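Trans-4-hydroxy-L-proline dehydratase (Clostridioides difficile 70-100-2010, PDB 6VXC) catalyses the radical-based dehydration of trans-4-hydroxy-L-proline to (S)-1-pyrroline-5-carboxylate, a step in the anaerobic breakdown of hydroxyproline. Local coordinates at residues 721-727 with 755-761; 192-196 with 228-232. All coordinates share one frame; numbering follows the deposited sequence.

Contact 1 (721-727 with 755-761)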
loop_
_atom_site.group_PDB
_atom_site.type_symbol
_atom_site.label_atom_id
_atom_site.label_comp_id
_atom_site.label_asym_id
_atom_site.label_seq_id
_atom_site.Cartn_x
_atom_site.Cartn_y
_atom_site.Cartn_z
ATOM N N THR A 721 -9.744 7.745 1.145
ATOM C CA THR A 721 -10.829 6.831 0.812
ATOM C C THR A 721 -10.650 6.359 -0.627
ATOM O O THR A 721 -10.100 7.084 -1.463
ATOM C CB THR A 721 -12.204 7.493 0.930
ATOM O OG1 THR A 721 -12.284 8.564 -0.017
ATOM C CG2 THR A 721 -12.462 8.014 2.355
ATOM N N LEU A 722 -11.160 5.166 -0.927
ATOM C CA LEU A 722 -10.934 4.531 -2.218
ATOM C C LEU A 722 -12.256 4.380 -2.969
ATOM O O LEU A 722 -13.182 3.733 -2.475
ATOM C CB LEU A 722 -10.269 3.174 -2.018
ATOM C CG LEU A 722 -9.671 2.537 -3.266
ATOM C CD1 LEU A 722 -8.577 1.564 -2.830
ATOM C CD2 LEU A 722 -10.723 1.837 -4.092
ATOM N N LEU A 723 -12.343 4.949 -4.166
ATOM C CA LEU A 723 -13.543 4.821 -4.993
ATOM C C LEU A 723 -13.190 4.224 -6.350
ATOM O O LEU A 723 -12.468 4.849 -7.128
ATOM C CB LEU A 723 -14.248 6.170 -5.178
ATOM C CG LEU A 723 -15.456 6.160 -6.147
ATOM C CD1 LEU A 723 -16.521 5.173 -5.683
ATOM C CD2 LEU A 723 -16.076 7.540 -6.295
ATOM N N ASN A 724 -13.741 3.035 -6.642
ATOM C CA ASN A 724 -13.709 2.415 -7.965
ATOM C C ASN A 724 -14.947 2.809 -8.760
ATOM O O ASN A 724 -16.063 2.776 -8.240
ATOM C CB ASN A 724 -13.709 0.889 -7.886
ATOM C CG ASN A 724 -12.367 0.306 -7.598
ATOM O OD1 ASN A 724 -12.218 -0.522 -6.685
ATOM N ND2 ASN A 724 -11.374 0.725 -8.350
ATOM N N GLN A 725 -14.745 3.165 -10.026
ATOM C CA GLN A 725 -15.833 3.315 -10.985
ATOM C C GLN A 725 -15.433 2.635 -12.284
ATOM O O GLN A 725 -14.247 2.473 -12.579
ATOM C CB GLN A 725 -16.199 4.788 -11.227
ATOM C CG GLN A 725 -17.034 5.462 -10.106
ATOM C CD GLN A 725 -18.438 4.877 -9.971
ATOM O OE1 GLN A 725 -19.337 5.225 -10.731
ATOM N NE2 GLN A 725 -18.632 3.999 -8.990
ATOM N N ARG A 726 -16.439 2.215 -13.043
ATOM C CA ARG A 726 -16.253 1.434 -14.254
ATOM C C ARG A 726 -17.145 1.991 -15.356
ATOM O O ARG A 726 -18.314 2.291 -15.112
ATOM C CB ARG A 726 -16.571 -0.040 -13.988
ATOM C CG ARG A 726 -16.668 -0.874 -15.220
ATOM C CD ARG A 726 -17.284 -2.221 -14.932
ATOM N NE ARG A 726 -17.656 -2.859 -16.185
ATOM C CZ ARG A 726 -18.350 -3.982 -16.291
ATOM N NH1 ARG A 726 -18.767 -4.627 -15.209
ATOM N NH2 ARG A 726 -18.620 -4.460 -17.497
ATOM N N PHE A 727 -16.603 2.116 -16.566
ATOM C CA PHE A 727 -17.340 2.664 -17.698
ATOM C C PHE A 727 -17.407 1.662 -18.839
ATOM O O PHE A 727 -16.439 0.950 -19.117
ATOM C CB PHE A 727 -16.699 3.939 -18.226
ATOM C CG PHE A 727 -16.777 5.068 -17.275
ATOM C CD1 PHE A 727 -17.998 5.598 -16.918
ATOM C CD2 PHE A 727 -15.628 5.617 -16.745
ATOM C CE1 PHE A 727 -18.070 6.633 -16.018
ATOM C CE2 PHE A 727 -15.702 6.662 -15.861
ATOM C CZ PHE A 727 -16.923 7.159 -15.493
ATOM N N HIS A 755 -10.443 10.527 -4.018
ATOM C CA HIS A 755 -9.804 9.627 -4.964
ATOM C C HIS A 755 -10.851 9.001 -5.872
ATOM O O HIS A 755 -11.963 8.702 -5.435
ATOM C CB HIS A 755 -9.041 8.527 -4.217
ATOM C CG HIS A 755 -8.834 7.280 -5.016
ATOM N ND1 HIS A 755 -9.746 6.245 -5.045
ATOM C CD2 HIS A 755 -7.812 6.904 -5.817
ATOM C CE1 HIS A 755 -9.288 5.279 -5.821
ATOM N NE2 HIS A 755 -8.114 5.655 -6.302
ATOM N N ILE A 756 -10.471 8.763 -7.126
ATOM C CA ILE A 756 -11.277 7.956 -8.032
ATOM C C ILE A 756 -10.344 7.294 -9.039
ATOM O O ILE A 756 -9.323 7.867 -9.439
ATOM C CB ILE A 756 -12.391 8.810 -8.702
ATOM C CG1 ILE A 756 -13.447 7.937 -9.402
ATOM C CG2 ILE A 756 -11.823 9.845 -9.668
ATOM C CD1 ILE A 756 -14.689 8.723 -9.766
ATOM N N GLN A 757 -10.705 6.077 -9.452
ATOM C CA GLN A 757 -9.944 5.330 -10.445
ATOM C C GLN A 757 -10.924 4.492 -11.267
ATOM O O GLN A 757 -11.986 4.116 -10.774
ATOM C CB GLN A 757 -8.897 4.441 -9.787
ATOM C CG GLN A 757 -9.495 3.366 -8.904
ATOM C CD GLN A 757 -8.459 2.701 -8.007
ATOM O OE1 GLN A 757 -7.436 3.305 -7.665
ATOM N NE2 GLN A 757 -8.691 1.437 -7.664
ATOM N N PHE A 758 -10.555 4.177 -12.511
ATOM C CA PHE A 758 -11.500 3.645 -13.491
ATOM C C PHE A 758 -11.073 2.289 -14.054
ATOM O O PHE A 758 -9.898 2.064 -14.359
ATOM C CB PHE A 758 -11.684 4.625 -14.664
ATOM C CG PHE A 758 -12.125 6.000 -14.244
ATOM C CD1 PHE A 758 -13.342 6.183 -13.584
ATOM C CD2 PHE A 758 -11.327 7.112 -14.507
ATOM C CE1 PHE A 758 -13.754 7.456 -13.197
ATOM C CE2 PHE A 758 -11.726 8.393 -14.120
ATOM C CZ PHE A 758 -12.949 8.566 -13.466
ATOM N N ASN A 759 -12.047 1.397 -14.188
ATOM C CA ASN A 759 -11.979 0.274 -15.109
ATOM C C ASN A 759 -12.709 0.642 -16.400
ATOM O O ASN A 759 -13.760 1.283 -16.364
ATOM C CB ASN A 759 -12.600 -0.993 -14.512
ATOM C CG ASN A 759 -11.577 -1.881 -13.827
ATOM O OD1 ASN A 759 -10.518 -2.178 -14.381
ATOM N ND2 ASN A 759 -11.899 -2.332 -12.626
ATOM N N VAL A 760 -12.136 0.246 -17.536
ATOM C CA VAL A 760 -12.803 0.366 -18.830
ATOM C C VAL A 760 -12.537 -0.914 -19.607
ATOM O O VAL A 760 -11.547 -1.009 -20.340
ATOM C CB VAL A 760 -12.295 1.592 -19.608
ATOM C CG1 VAL A 760 -13.061 1.759 -20.959
ATOM C CG2 VAL A 760 -12.372 2.835 -18.764
ATOM N N PHE A 761 -13.400 -1.909 -19.463
ATOM C CA PHE A 761 -13.146 -3.186 -20.109
ATOM C C PHE A 761 -14.412 -3.696 -20.771
ATOM O O PHE A 761 -15.525 -3.291 -20.441
ATOM C CB PHE A 761 -12.587 -4.235 -19.128
ATOM C CG PHE A 761 -13.463 -4.511 -17.913
ATOM C CD1 PHE A 761 -14.636 -5.243 -18.026
ATOM C CD2 PHE A 761 -13.058 -4.094 -16.651
ATOM C CE1 PHE A 761 -15.422 -5.521 -16.904
ATOM C CE2 PHE A 761 -13.833 -4.365 -15.516
ATOM C CZ PHE A 761 -15.015 -5.078 -15.645
HETATM O O HOH W 1 -12.723 9.048 -2.695
HETATM O O HOH W 2 -16.137 -1.631 -18.350
#
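Phe761 sets its CE1 over one face of the Arg726 guanidinium at the end of a parallel strand pair. Strands 724-726 and 755-759 belong to a beta-alpha-beta unit whose helix is 734-750. The guanidinium and ring planes are 28° apart, and Phe761 CE1 sits over the centre of the guanidinium, 3.4 Å from Arg726 CZ. An extended side chain carries the group there. Its NE donates in plane to a water that also bridges Phe727 O and Phe761 N. Its NH2 forms a salt bridge with Glu806. The backbones alternate in the parallel ladder: Gln757 N donates to Leu723 O, Gln725 N to Gln757 O and Asn759 N to Gln725 O. Phe758, on the same sheet face as Gln725, meets the ring of Phe727 obliquely, planes at 44°, with Phe727 CE2 3.3 Å from Phe758 CD1. Helix 734-750 packs on both rings. Leu722 lies beside His755, with Leu722 CG 3.8 Å from His755 CE1, and the Leu722 side chain is about 4 Å from that of Cys454, the probable radical cysteine. Leu723 N donates to His755 ND1 over 3.0 Å, in the imidazole plane and nearly straight at 168°.

Contact 2 (192-196 with 228-232)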
loop_
_atom_site.group_PDB
_atom_site.type_symbol
_atom_site.label_atom_id
_atom_site.label_comp_id
_atom_site.label_asym_id
_atom_site.label_seq_id
_atom_site.Cartn_x
_atom_site.Cartn_y
_atom_site.Cartn_z
ATOM N N PHE A 192 25.129 10.165 1.942
ATOM C CA PHE A 192 25.196 9.511 3.240
ATOM C C PHE A 192 26.463 9.847 4.017
ATOM O O PHE A 192 26.470 9.705 5.248
ATOM C CB PHE A 192 25.024 8.002 3.066
ATOM C CG PHE A 192 23.595 7.623 2.825
ATOM C CD1 PHE A 192 22.731 7.415 3.891
ATOM C CD2 PHE A 192 23.093 7.540 1.531
ATOM C CE1 PHE A 192 21.384 7.102 3.671
ATOM C CE2 PHE A 192 21.748 7.225 1.306
ATOM C CZ PHE A 192 20.897 7.007 2.370
ATOM N N LEU A 193 27.516 10.323 3.346
ATOM C CA LEU A 193 28.640 10.892 4.076
ATOM C C LEU A 193 28.237 12.184 4.767
ATOM O O LEU A 193 28.681 12.448 5.888
ATOM C CB LEU A 193 29.825 11.139 3.146
ATOM C CG LEU A 193 30.484 9.893 2.594
ATOM C CD1 LEU A 193 31.505 10.298 1.555
ATOM C CD2 LEU A 193 31.132 9.092 3.726
ATOM N N ASP A 194 27.401 13.001 4.112
ATOM C CA ASP A 194 26.877 14.212 4.752
ATOM C C ASP A 194 26.027 13.872 5.972
ATOM O O ASP A 194 26.126 14.523 7.020
ATOM C CB ASP A 194 26.026 15.020 3.775
ATOM C CG ASP A 194 26.811 15.576 2.611
ATOM O OD1 ASP A 194 27.970 16.007 2.807
ATOM O OD2 ASP A 194 26.243 15.593 1.494
ATOM N N LEU A 195 25.112 12.910 5.820
ATOM C CA LEU A 195 24.243 12.548 6.934
ATOM C C LEU A 195 25.079 12.011 8.081
ATOM O O LEU A 195 24.830 12.332 9.244
ATOM C CB LEU A 195 23.207 11.520 6.472
ATOM C CG LEU A 195 22.181 12.024 5.436
ATOM C CD1 LEU A 195 21.384 10.883 4.788
ATOM C CD2 LEU A 195 21.226 12.999 6.081
ATOM N N LYS A 196 26.121 11.239 7.766
ATOM C CA LYS A 196 26.980 10.735 8.834
ATOM C C LYS A 196 27.636 11.877 9.606
ATOM O O LYS A 196 27.706 11.841 10.835
ATOM C CB LYS A 196 28.034 9.787 8.273
ATOM C CG LYS A 196 28.816 9.104 9.377
ATOM C CD LYS A 196 29.846 8.137 8.852
ATOM C CE LYS A 196 30.684 7.591 10.003
ATOM N NZ LYS A 196 31.712 6.649 9.515
ATOM N N CYS A 228 24.834 4.567 7.491
ATOM C CA CYS A 228 25.458 5.432 6.485
ATOM C C CYS A 228 26.670 4.759 5.858
ATOM O O CYS A 228 26.842 4.781 4.632
ATOM C CB CYS A 228 25.873 6.773 7.097
ATOM S SG CYS A 228 24.539 7.886 7.606
ATOM N N ASP A 229 27.546 4.186 6.693
ATOM C CA ASP A 229 28.702 3.463 6.173
ATOM C C ASP A 229 28.280 2.352 5.225
ATOM O O ASP A 229 28.966 2.074 4.238
ATOM C CB ASP A 229 29.533 2.862 7.314
ATOM C CG ASP A 229 30.230 3.904 8.158
ATOM O OD1 ASP A 229 30.529 4.996 7.636
ATOM O OD2 ASP A 229 30.494 3.611 9.345
ATOM N N ALA A 230 27.188 1.657 5.547
ATOM C CA ALA A 230 26.724 0.596 4.667
ATOM C C ALA A 230 26.344 1.150 3.293
ATOM O O ALA A 230 26.656 0.542 2.263
ATOM C CB ALA A 230 25.555 -0.145 5.312
ATOM N N MET A 231 25.666 2.295 3.250
ATOM C CA MET A 231 25.299 2.845 1.947
ATOM C C MET A 231 26.540 3.242 1.153
ATOM O O MET A 231 26.607 3.022 -0.060
ATOM C CB MET A 231 24.345 4.035 2.111
ATOM C CG MET A 231 22.979 3.650 2.698
ATOM S SD MET A 231 22.098 2.424 1.724
ATOM C CE MET A 231 21.710 3.340 0.248
ATOM N N VAL A 232 27.554 3.788 1.830
ATOM C CA VAL A 232 28.803 4.119 1.149
ATOM C C VAL A 232 29.415 2.875 0.521
ATOM O O VAL A 232 29.870 2.898 -0.629
ATOM C CB VAL A 232 29.767 4.819 2.125
ATOM C CG1 VAL A 232 31.150 4.986 1.493
ATOM C CG2 VAL A 232 29.209 6.172 2.517
#
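Phe192 turns one ring face to Met231. Met231 CG stands 3.7 Å from the centroid of the Phe192 ring, almost on the ring normal, which makes a CH-pi contact. The Met231 chain then bends at chi2 (-58°). This keeps the sulfur above the same face, with SD 5.0 Å from the Phe192 centroid, a more distant Met-aromatic contact. A second bend, at chi3 (-68°), brings Met231 CE near Phe192 CE2. Cys228 comes to the same ring at its edge, SG 4.2 Å from Phe192 CD1. The Cys228 sulfur also touches Leu195 CB at 4.0 Å and lies near the backbone of the first helical turn, where Lys196 N bonds to Phe192 O.

Lys196 and Asp229 close another part of the interface. The lysine chain is extended throughout, and its CB rests against Cys228 CB. Lys196 NZ reaches Asp229 OD1 at 2.8 Å, on the syn lone pair, in a salt bridge. Both residues are partly exposed. Leu193 CD2 meets Val232 CG2 at 3.7 Å, the two side chains crossing at about a right angle.

Further out, helix 542-546 covers the aromatic end: Leu543 touches both Phe192 and Met231, and Thr546 touches Phe192 and Cys228. At the start of helix 192-205, Asp194 OD2 accepts a hydrogen bond from Gly191 N. Backbone bonds to Pro269 and Ala270 tie Phe192 and Leu193 to a neighbouring loop.

The axes of segments 192-196 and 228-232 run nearly antiparallel, at 161° and 9.0 Å at closest approach. This is an antiparallel helix pair in the PFL-like region, joining the first turn of helix 192-205 to the middle of helix 214-248, away from the probable active-site residues.

Overall arrangement
Contact 1 is wholly buried, while contact 2 is only partly so. Their centres are 43 Å apart on opposite sides of the chain's centre, and they share no helix or strand. Both segments of contact 2 come earlier in the chain than those of contact 1. Contact 1 joins two strands in the glycine radical region and lies beside the probable active-site cysteine. Contact 2 joins two helices in the PFL-like region, away from that site. Chemistry follows place. Contact 1 depends on a backbone ladder, with buried polar groups met by water and other residues. Contact 2 depends on side chains: the aromatic and sulfur groups are buried, while the charged pair and the Leu193-Val232 pair are partly exposed.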